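Local coordinates for protein beta-glucuronidase (uncultured Clostridium sp., PDB 6U7J) that hydrolyses beta-D-glucuronides and, as a gut bacterial enzyme, probably can release active estrogens from their glucuronide conjugates, at residues I285-K290 / E442-G447; P298-G303 / D543-E548; V465-Y470 / K500-T505. All coordinates share one frame; numbering follows the deposited sequence.

Contact 1. Residues I285-K290 / E442-G447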
loop_
_atom_site.group_PDB
_atom_site.type_symbol
_atom_site.label_atom_id
_atom_site.label_comp_id
_atom_site.label_asym_id
_atom_site.label_seq_id
_atom_site.Cartn_x
_atom_site.Cartn_y
_atom_site.Cartn_z
ATOM N N ILE B 285 14.986 -32.477 -30.429
ATOM C CA ILE B 285 14.047 -31.416 -30.743
ATOM C C ILE B 285 13.602 -31.581 -32.179
ATOM O O ILE B 285 14.444 -31.679 -33.074
ATOM C CB ILE B 285 14.668 -30.020 -30.585
ATOM C CG1 ILE B 285 15.267 -29.832 -29.199
ATOM C CG2 ILE B 285 13.628 -28.954 -30.949
ATOM C CD1 ILE B 285 16.049 -28.545 -29.091
ATOM N N GLN B 286 12.289 -31.526 -32.403
ATOM C CA GLN B 286 11.725 -31.561 -33.743
ATOM C C GLN B 286 10.458 -30.716 -33.787
ATOM O O GLN B 286 9.675 -30.706 -32.835
ATOM C CB GLN B 286 11.414 -32.999 -34.169
ATOM C CG GLN B 286 10.725 -33.114 -35.517
ATOM C CD GLN B 286 10.322 -34.537 -35.819
ATOM O OE1 GLN B 286 11.065 -35.472 -35.522
ATOM N NE2 GLN B 286 9.137 -34.714 -36.398
ATOM N N LEU B 287 10.257 -30.029 -34.906
ATOM C CA LEU B 287 9.085 -29.197 -35.116
ATOM C C LEU B 287 8.186 -29.787 -36.194
ATOM O O LEU B 287 8.666 -30.339 -37.189
ATOM C CB LEU B 287 9.485 -27.776 -35.508
ATOM C CG LEU B 287 9.581 -26.833 -34.311
ATOM C CD1 LEU B 287 10.769 -27.258 -33.458
ATOM C CD2 LEU B 287 9.726 -25.405 -34.768
ATOM N N THR B 288 6.882 -29.670 -35.981
ATOM C CA THR B 288 5.875 -29.967 -36.987
ATOM C C THR B 288 5.160 -28.671 -37.349
ATOM O O THR B 288 5.513 -27.579 -36.881
ATOM C CB THR B 288 4.877 -31.025 -36.492
ATOM O OG1 THR B 288 3.823 -30.389 -35.756
ATOM C CG2 THR B 288 5.553 -32.047 -35.595
ATOM N N GLU B 289 4.131 -28.797 -38.184
ATOM C CA GLU B 289 3.351 -27.623 -38.548
ATOM C C GLU B 289 2.648 -27.032 -37.337
ATOM O O GLU B 289 2.390 -25.822 -37.296
ATOM C CB GLU B 289 2.340 -27.981 -39.646
ATOM C CG GLU B 289 1.607 -29.323 -39.462
ATOM C CD GLU B 289 2.485 -30.550 -39.755
ATOM O OE1 GLU B 289 2.106 -31.676 -39.348
ATOM O OE2 GLU B 289 3.559 -30.386 -40.380
ATOM N N LYS B 290 2.350 -27.856 -36.329
ATOM C CA LYS B 290 1.569 -27.383 -35.195
ATOM C C LYS B 290 2.114 -27.832 -33.844
ATOM O O LYS B 290 1.437 -27.628 -32.830
ATOM C CB LYS B 290 0.110 -27.846 -35.315
ATOM C CG LYS B 290 -0.731 -27.031 -36.276
ATOM C CD LYS B 290 -2.017 -27.763 -36.620
ATOM C CE LYS B 290 -2.814 -26.994 -37.659
ATOM N NZ LYS B 290 -4.149 -27.612 -37.892
ATOM N N GLU B 442 20.960 -27.559 -34.807
ATOM C CA GLU B 442 20.237 -28.414 -33.880
ATOM C C GLU B 442 19.119 -27.707 -33.140
ATOM O O GLU B 442 18.520 -28.315 -32.247
ATOM C CB GLU B 442 21.204 -28.998 -32.845
ATOM C CG GLU B 442 22.458 -29.596 -33.438
ATOM C CD GLU B 442 22.172 -30.888 -34.148
ATOM O OE1 GLU B 442 22.042 -31.925 -33.459
ATOM O OE2 GLU B 442 22.053 -30.859 -35.391
ATOM N N ARG B 443 18.839 -26.442 -33.442
ATOM C CA ARG B 443 17.850 -25.729 -32.637
ATOM C C ARG B 443 17.022 -24.777 -33.488
ATOM O O ARG B 443 17.564 -24.079 -34.354
ATOM C CB ARG B 443 18.512 -24.942 -31.495
ATOM C CG ARG B 443 18.869 -25.752 -30.258
ATOM C CD ARG B 443 19.600 -24.843 -29.245
ATOM N NE ARG B 443 20.173 -25.558 -28.102
ATOM C CZ ARG B 443 21.439 -25.961 -28.034
ATOM N NH1 ARG B 443 22.264 -25.737 -29.042
ATOM N NH2 ARG B 443 21.882 -26.596 -26.963
ATOM N N PRO B 444 15.715 -24.741 -33.262
ATOM C CA PRO B 444 14.854 -23.751 -33.921
ATOM C C PRO B 444 15.270 -22.318 -33.604
ATOM O O PRO B 444 15.885 -22.032 -32.577
ATOM C CB PRO B 444 13.466 -24.042 -33.337
ATOM C CG PRO B 444 13.561 -25.363 -32.712
ATOM C CD PRO B 444 14.977 -25.692 -32.424
ATOM N N ILE B 445 14.878 -21.414 -34.500
ATOM C CA ILE B 445 15.221 -19.999 -34.481
ATOM C C ILE B 445 13.921 -19.207 -34.425
ATOM O O ILE B 445 12.948 -19.577 -35.092
ATOM C CB ILE B 445 16.025 -19.623 -35.749
ATOM C CG1 ILE B 445 17.383 -20.309 -35.752
ATOM C CG2 ILE B 445 16.166 -18.123 -35.888
ATOM C CD1 ILE B 445 18.168 -20.022 -34.535
ATOM N N THR B 446 13.900 -18.113 -33.652
ATOM C CA THR B 446 12.734 -17.230 -33.626
ATOM C C THR B 446 13.152 -15.802 -33.285
ATOM O O THR B 446 14.333 -15.494 -33.093
ATOM C CB THR B 446 11.666 -17.720 -32.638
ATOM O OG1 THR B 446 10.480 -16.930 -32.781
ATOM C CG2 THR B 446 12.150 -17.597 -31.202
ATOM N N GLY B 447 12.150 -14.929 -33.257
ATOM C CA GLY B 447 12.250 -13.556 -32.791
ATOM C C GLY B 447 10.829 -13.095 -32.547
ATOM O O GLY B 447 9.891 -13.618 -33.155
#
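I285 and L287 rest on P444 where a short beta hairpin, strands 285-287 and 292-294, lies against the N-terminal end of a strand of the TIM barrel. The two segments share no hydrogen bond, and their contact is apolar. P444 turns CD and CG to I285, and CG, with CB behind it, to L287. The CG2 branch of I285 meets P444 CD at 3.8 Å, and F292 of the second hairpin strand touches I285, L287 and P444 alike. The longer branch of I285 leads the other way: with CG1 anti to the carbonyl carbon (chi1 -55°) and the chain then extended, I285 CD1 arrives 4.1 Å from R443 CG. The same methyl, I285 CD1, lies 4.0 Å from the backbone oxygen E442 O.

R443 has its polar partners elsewhere. Its guanidinium leaves the interface to form a salt bridge with D440 and hydrogen bonds with the carbonyls of V409, K404 and H406, which leaves its aliphatic root for I285. The hairpin strand also reaches beyond the proline: I285 touches V410 of strand 409-416, and L287 touches D463 and V464, just before strand 465-468. Within the contact, packing is tightest at the corner of the proline ring, where L287 CD1 lies only 3.5 Å from P444 CG, closer than ordinary van der Waals contact.

Contact 2. Residues P298-G303 / D543-E548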
loop_
_atom_site.group_PDB
_atom_site.type_symbol
_atom_site.label_atom_id
_atom_site.label_comp_id
_atom_site.label_asym_id
_atom_site.label_seq_id
_atom_site.Cartn_x
_atom_site.Cartn_y
_atom_site.Cartn_z
ATOM N N PRO B 298 4.894 -33.876 -27.676
ATOM C CA PRO B 298 4.558 -32.452 -27.785
ATOM C C PRO B 298 4.832 -31.716 -26.487
ATOM O O PRO B 298 4.616 -32.237 -25.391
ATOM C CB PRO B 298 3.059 -32.457 -28.124
ATOM C CG PRO B 298 2.740 -33.870 -28.527
ATOM C CD PRO B 298 3.694 -34.726 -27.754
ATOM N N PHE B 299 5.310 -30.488 -26.633
ATOM C CA PHE B 299 5.651 -29.627 -25.515
ATOM C C PHE B 299 4.896 -28.324 -25.695
ATOM O O PHE B 299 4.909 -27.736 -26.783
ATOM C CB PHE B 299 7.164 -29.382 -25.447
ATOM C CG PHE B 299 7.591 -28.524 -24.298
ATOM C CD1 PHE B 299 7.723 -29.059 -23.028
ATOM C CD2 PHE B 299 7.848 -27.170 -24.486
ATOM C CE1 PHE B 299 8.113 -28.255 -21.955
ATOM C CE2 PHE B 299 8.244 -26.369 -23.433
ATOM C CZ PHE B 299 8.371 -26.921 -22.160
ATOM N N TYR B 300 4.198 -27.904 -24.650
ATOM C CA TYR B 300 3.476 -26.640 -24.637
ATOM C C TYR B 300 4.184 -25.730 -23.637
ATOM O O TYR B 300 4.341 -26.094 -22.468
ATOM C CB TYR B 300 2.002 -26.875 -24.278
ATOM C CG TYR B 300 1.139 -25.640 -24.386
ATOM C CD1 TYR B 300 0.946 -24.810 -23.285
ATOM C CD2 TYR B 300 0.542 -25.284 -25.590
ATOM C CE1 TYR B 300 0.166 -23.660 -23.376
ATOM C CE2 TYR B 300 -0.238 -24.127 -25.693
ATOM C CZ TYR B 300 -0.418 -23.326 -24.576
ATOM O OH TYR B 300 -1.193 -22.192 -24.650
ATOM N N PHE B 301 4.683 -24.592 -24.111
ATOM C CA PHE B 301 5.406 -23.659 -23.244
ATOM C C PHE B 301 4.434 -22.980 -22.272
ATOM O O PHE B 301 3.456 -22.349 -22.695
ATOM C CB PHE B 301 6.130 -22.592 -24.068
ATOM C CG PHE B 301 7.256 -23.115 -24.933
ATOM C CD1 PHE B 301 6.993 -23.766 -26.126
ATOM C CD2 PHE B 301 8.582 -22.888 -24.582
ATOM C CE1 PHE B 301 8.023 -24.218 -26.924
ATOM C CE2 PHE B 301 9.616 -23.324 -25.388
ATOM C CZ PHE B 301 9.335 -24.001 -26.555
ATOM N N LYS B 302 4.709 -23.112 -20.973
ATOM C CA LYS B 302 4.002 -22.388 -19.921
ATOM C C LYS B 302 5.034 -21.683 -19.048
ATOM O O LYS B 302 5.838 -22.344 -18.378
ATOM C CB LYS B 302 3.153 -23.335 -19.059
ATOM C CG LYS B 302 2.166 -24.217 -19.821
ATOM C CD LYS B 302 1.534 -25.246 -18.883
ATOM C CE LYS B 302 2.605 -26.149 -18.277
ATOM N NZ LYS B 302 2.045 -27.066 -17.254
ATOM N N GLY B 303 4.988 -20.353 -19.019
ATOM C CA GLY B 303 5.961 -19.617 -18.235
ATOM C C GLY B 303 5.963 -18.128 -18.497
ATOM O O GLY B 303 4.904 -17.526 -18.702
ATOM N N ASP B 543 -5.541 -24.391 -32.390
ATOM C CA ASP B 543 -4.768 -25.628 -32.272
ATOM C C ASP B 543 -3.305 -25.470 -32.676
ATOM O O ASP B 543 -2.526 -26.409 -32.494
ATOM C CB ASP B 543 -5.415 -26.754 -33.099
ATOM C CG ASP B 543 -5.409 -26.491 -34.614
ATOM O OD1 ASP B 543 -5.061 -25.382 -35.067
ATOM O OD2 ASP B 543 -5.759 -27.424 -35.372
ATOM N N PHE B 544 -2.914 -24.319 -33.203
ATOM C CA PHE B 544 -1.546 -24.087 -33.650
ATOM C C PHE B 544 -0.706 -23.333 -32.623
ATOM O O PHE B 544 0.458 -23.013 -32.898
ATOM C CB PHE B 544 -1.570 -23.320 -34.974
ATOM C CG PHE B 544 -2.368 -22.059 -34.909
ATOM C CD1 PHE B 544 -1.786 -20.883 -34.462
ATOM C CD2 PHE B 544 -3.708 -22.051 -35.262
ATOM C CE1 PHE B 544 -2.520 -19.713 -34.381
ATOM C CE2 PHE B 544 -4.450 -20.875 -35.183
ATOM C CZ PHE B 544 -3.848 -19.703 -34.747
ATOM N N VAL B 545 -1.257 -23.040 -31.452
ATOM C CA VAL B 545 -0.538 -22.288 -30.431
ATOM C C VAL B 545 0.240 -23.276 -29.568
ATOM O O VAL B 545 -0.340 -24.196 -28.992
ATOM C CB VAL B 545 -1.515 -21.435 -29.606
ATOM C CG1 VAL B 545 -0.886 -21.004 -28.292
ATOM C CG2 VAL B 545 -1.939 -20.216 -30.414
ATOM N N ILE B 546 1.561 -23.114 -29.490
ATOM C CA ILE B 546 2.377 -24.084 -28.764
ATOM C C ILE B 546 2.931 -23.516 -27.461
ATOM O O ILE B 546 3.745 -24.173 -26.800
ATOM C CB ILE B 546 3.514 -24.648 -29.643
ATOM C CG1 ILE B 546 4.308 -23.515 -30.281
ATOM C CG2 ILE B 546 2.948 -25.560 -30.714
ATOM C CD1 ILE B 546 5.758 -23.888 -30.615
ATOM N N GLY B 547 2.516 -22.327 -27.060
ATOM C CA GLY B 547 2.956 -21.834 -25.769
ATOM C C GLY B 547 2.364 -20.485 -25.433
ATOM O O GLY B 547 1.895 -19.741 -26.306
ATOM N N GLU B 548 2.414 -20.178 -24.134
ATOM C CA GLU B 548 1.959 -18.899 -23.610
ATOM C C GLU B 548 2.955 -18.430 -22.561
ATOM O O GLU B 548 3.254 -19.153 -21.603
ATOM C CB GLU B 548 0.539 -19.009 -23.012
ATOM C CG GLU B 548 0.427 -19.890 -21.766
ATOM C CD GLU B 548 -1.014 -20.328 -21.477
ATOM O OE1 GLU B 548 -1.688 -20.808 -22.420
ATOM O OE2 GLU B 548 -1.468 -20.191 -20.314
#
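Y300 and F301 meet the run I546-E548 where the first and last strands of the TIM barrel, 297-305 and 545-551, pair in parallel and close the cylinder. F301 uses both of its backbone groups across the seam: its N donates to I546 O (2.9 Å), and its carbonyl oxygen accepts from E548 N (2.8 Å). Two residues on, the bond from G303 N to E548 O is weak, at 3.3 Å. I546 O is crowded besides, since the CA-H of Y300 approaches it and it also lies near the plane of the F301 ring, at the edge. K302 turns its own backbone N the other way, to the side chain of N335.

G547 has no side chain, and the strands come close there. Its CA sits 3.7 Å from F301 CB and also lies over one face of the Y300 ring, 3.9 Å from the centroid and 13° off the normal, a CH-pi contact. The ring reaches this place because Y300 CG is anti to the backbone N (chi1 -174°), which lays the side chain across the neighbouring strand; V545 CG1 then packs near its hydroxyl end.

The carboxylate of E548 is satisfied at both oxygens. OE2 accepts from the indole NE1 of W590, and OE1 is shared between a salt bridge to R589 and the phenol of Y300, so helix 581-592 is tied to the barrel seam. Such donors would be expected to favour the ionised carboxylate. Y300 OH donates to E548 OE1 over 2.7 Å, on the anti side of the carboxylate and 20° out of its plane.

Contact 3. Residues V465-Y470 / K500-T505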
loop_
_atom_site.group_PDB
_atom_site.type_symbol
_atom_site.label_atom_id
_atom_site.label_comp_id
_atom_site.label_asym_id
_atom_site.label_seq_id
_atom_site.Cartn_x
_atom_site.Cartn_y
_atom_site.Cartn_z
ATOM N N VAL B 465 6.790 -18.718 -34.804
ATOM C CA VAL B 465 6.360 -17.318 -34.782
ATOM C C VAL B 465 6.004 -16.941 -33.351
ATOM O O VAL B 465 5.218 -17.638 -32.686
ATOM C CB VAL B 465 5.173 -17.092 -35.735
ATOM C CG1 VAL B 465 4.601 -15.683 -35.544
ATOM C CG2 VAL B 465 5.601 -17.304 -37.167
ATOM N N CYS B 466 6.577 -15.837 -32.881
ATOM C CA CYS B 466 6.437 -15.374 -31.501
ATOM C C CYS B 466 5.866 -13.962 -31.544
ATOM O O CYS B 466 6.453 -13.083 -32.187
ATOM C CB CYS B 466 7.798 -15.394 -30.802
ATOM S SG CYS B 466 8.389 -17.050 -30.400
ATOM N N ILE B 467 4.733 -13.737 -30.884
ATOM C CA ILE B 467 4.085 -12.431 -30.922
ATOM C C ILE B 467 3.896 -11.896 -29.507
ATOM O O ILE B 467 3.554 -12.641 -28.578
ATOM C CB ILE B 467 2.738 -12.467 -31.683
ATOM C CG1 ILE B 467 1.681 -13.276 -30.917
ATOM C CG2 ILE B 467 2.945 -13.047 -33.080
ATOM C CD1 ILE B 467 0.308 -13.241 -31.552
ATOM N N ASN B 468 4.148 -10.596 -29.355
ATOM C CA ASN B 468 3.913 -9.858 -28.122
ATOM C C ASN B 468 2.618 -9.071 -28.297
ATOM O O ASN B 468 2.542 -8.175 -29.144
ATOM C CB ASN B 468 5.076 -8.912 -27.817
ATOM C CG ASN B 468 6.358 -9.649 -27.431
ATOM O OD1 ASN B 468 6.371 -10.873 -27.279
ATOM N ND2 ASN B 468 7.444 -8.896 -27.258
ATOM N N ARG B 469 1.605 -9.401 -27.505
ATOM C CA ARG B 469 0.268 -8.888 -27.756
ATOM C C ARG B 469 -0.369 -8.497 -26.438
ATOM O O ARG B 469 -0.409 -9.306 -25.508
ATOM C CB ARG B 469 -0.596 -9.932 -28.476
ATOM C CG ARG B 469 -0.353 -9.979 -29.988
ATOM C CD ARG B 469 -0.656 -8.634 -30.593
ATOM N NE ARG B 469 -0.376 -8.532 -32.019
ATOM C CZ ARG B 469 0.681 -7.899 -32.522
ATOM N NH1 ARG B 469 1.572 -7.341 -31.704
ATOM N NH2 ARG B 469 0.847 -7.810 -33.840
ATOM N N TYR B 470 -0.879 -7.273 -26.371
ATOM C CA TYR B 470 -1.401 -6.701 -25.143
ATOM C C TYR B 470 -2.812 -6.178 -25.363
ATOM O O TYR B 470 -3.147 -5.027 -25.055
ATOM C CB TYR B 470 -0.486 -5.595 -24.639
ATOM C CG TYR B 470 0.861 -6.070 -24.184
ATOM C CD1 TYR B 470 1.049 -6.496 -22.883
ATOM C CD2 TYR B 470 1.955 -6.078 -25.049
ATOM C CE1 TYR B 470 2.273 -6.909 -22.435
ATOM C CE2 TYR B 470 3.215 -6.493 -24.608
ATOM C CZ TYR B 470 3.357 -6.909 -23.294
ATOM O OH TYR B 470 4.564 -7.332 -22.813
ATOM N N LYS B 500 3.254 -21.518 -39.413
ATOM C CA LYS B 500 4.112 -22.045 -38.367
ATOM C C LYS B 500 3.383 -22.073 -37.026
ATOM O O LYS B 500 2.381 -21.369 -36.839
ATOM C CB LYS B 500 5.383 -21.186 -38.260
ATOM C CG LYS B 500 6.323 -21.314 -39.473
ATOM C CD LYS B 500 7.252 -20.123 -39.558
ATOM C CE LYS B 500 7.807 -19.931 -40.971
ATOM N NZ LYS B 500 8.750 -21.021 -41.311
ATOM N N PRO B 501 3.853 -22.878 -36.071
ATOM C CA PRO B 501 3.321 -22.782 -34.706
ATOM C C PRO B 501 3.593 -21.407 -34.113
ATOM O O PRO B 501 4.561 -20.727 -34.480
ATOM C CB PRO B 501 4.075 -23.876 -33.940
ATOM C CG PRO B 501 4.710 -24.744 -34.970
ATOM C CD PRO B 501 4.914 -23.893 -36.186
ATOM N N VAL B 502 2.718 -21.004 -33.189
ATOM C CA VAL B 502 2.724 -19.670 -32.593
ATOM C C VAL B 502 2.869 -19.788 -31.079
ATOM O O VAL B 502 2.203 -20.615 -30.440
ATOM C CB VAL B 502 1.449 -18.880 -32.944
ATOM C CG1 VAL B 502 1.481 -17.508 -32.284
ATOM C CG2 VAL B 502 1.305 -18.736 -34.450
ATOM N N ILE B 503 3.754 -18.968 -30.518
ATOM C CA ILE B 503 3.840 -18.717 -29.087
ATOM C C ILE B 503 3.444 -17.266 -28.852
ATOM O O ILE B 503 3.893 -16.369 -29.579
ATOM C CB ILE B 503 5.258 -18.982 -28.551
ATOM C CG1 ILE B 503 5.693 -20.420 -28.816
ATOM C CG2 ILE B 503 5.345 -18.685 -27.059
ATOM C CD1 ILE B 503 7.135 -20.648 -28.454
ATOM N N VAL B 504 2.585 -17.031 -27.864
ATOM C CA VAL B 504 2.329 -15.674 -27.388
ATOM C C VAL B 504 3.394 -15.411 -26.330
ATOM O O VAL B 504 3.299 -15.884 -25.192
ATOM C CB VAL B 504 0.910 -15.494 -26.842
ATOM C CG1 VAL B 504 0.708 -14.035 -26.379
ATOM C CG2 VAL B 504 -0.143 -15.852 -27.907
ATOM N N THR B 505 4.451 -14.711 -26.728
ATOM C CA THR B 505 5.616 -14.580 -25.863
ATOM C C THR B 505 5.439 -13.507 -24.794
ATOM O O THR B 505 6.230 -13.475 -23.842
ATOM C CB THR B 505 6.873 -14.294 -26.703
ATOM O OG1 THR B 505 6.544 -13.430 -27.800
ATOM C CG2 THR B 505 7.487 -15.606 -27.254
#
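C466 and N468 pack tightly on T505 within a beta-alpha-beta unit of the TIM barrel, in which helix 480-498 joins the parallel neighbours 465-468 and 502-506. A regular parallel ladder holds the strands: V465 N donates to P501 O, I503 N to V465 O, I467 N to I503 O (3.1 Å) and T505 N to I467 O. The first three are nearly straight, whereas the last bends to 139° at the hydrogen as the strands reach their C-terminal end.

Packing is closest around T505. With OG1 between the backbone N and the carbonyl carbon (chi1 37°), its methyl CG2 is pressed against C466, 3.6 Å from both CB and SG, and the hydroxyl faces N468. The amide nitrogen of N468 is bonded in turn to E417, so the asparagine connects threonine and glutamate.

The other face, of V465, I467, V502 and V504, is looser between the strands: I467 CG1 and V504 CG2 are 4.4 Å apart. From the helix, W494 packs on V465 and I467, and L491 on I467. At the partly exposed edge K500 crosses V465 at about a right angle, laying CB and CD against V465 CG2 before its ammonium runs on to the carbonyl of F462, while R469 leads away to D490. At the tight end, by contrast, T505 OG1 donates to N468 OD1 over just 2.6 Å.

In the fold
All three contacts belong to one mixed sheet, the TIM barrel with its N-terminal hairpin, and lie on the same side of the chain's centre. Contacts 2 and 3 are closest, about 10 Å between centres; contacts 1 and 2 are about 12 Å apart, and contacts 1 and 3 about 14 Å. Strands 445-449, 465-468, 502-506 and 545-551 are successive neighbours, so the sheet passes from contact 1 through contact 3 to contact 2, which joins it back to strand 297-305. Along the chain, contact 1 is complete before contact 3 begins, whereas contacts 1 and 2 interleave. A salt bridge from K290 to D543 ties the hairpin's turn to the loop leading into the last strand, consistent with a bottom closed by the hairpin.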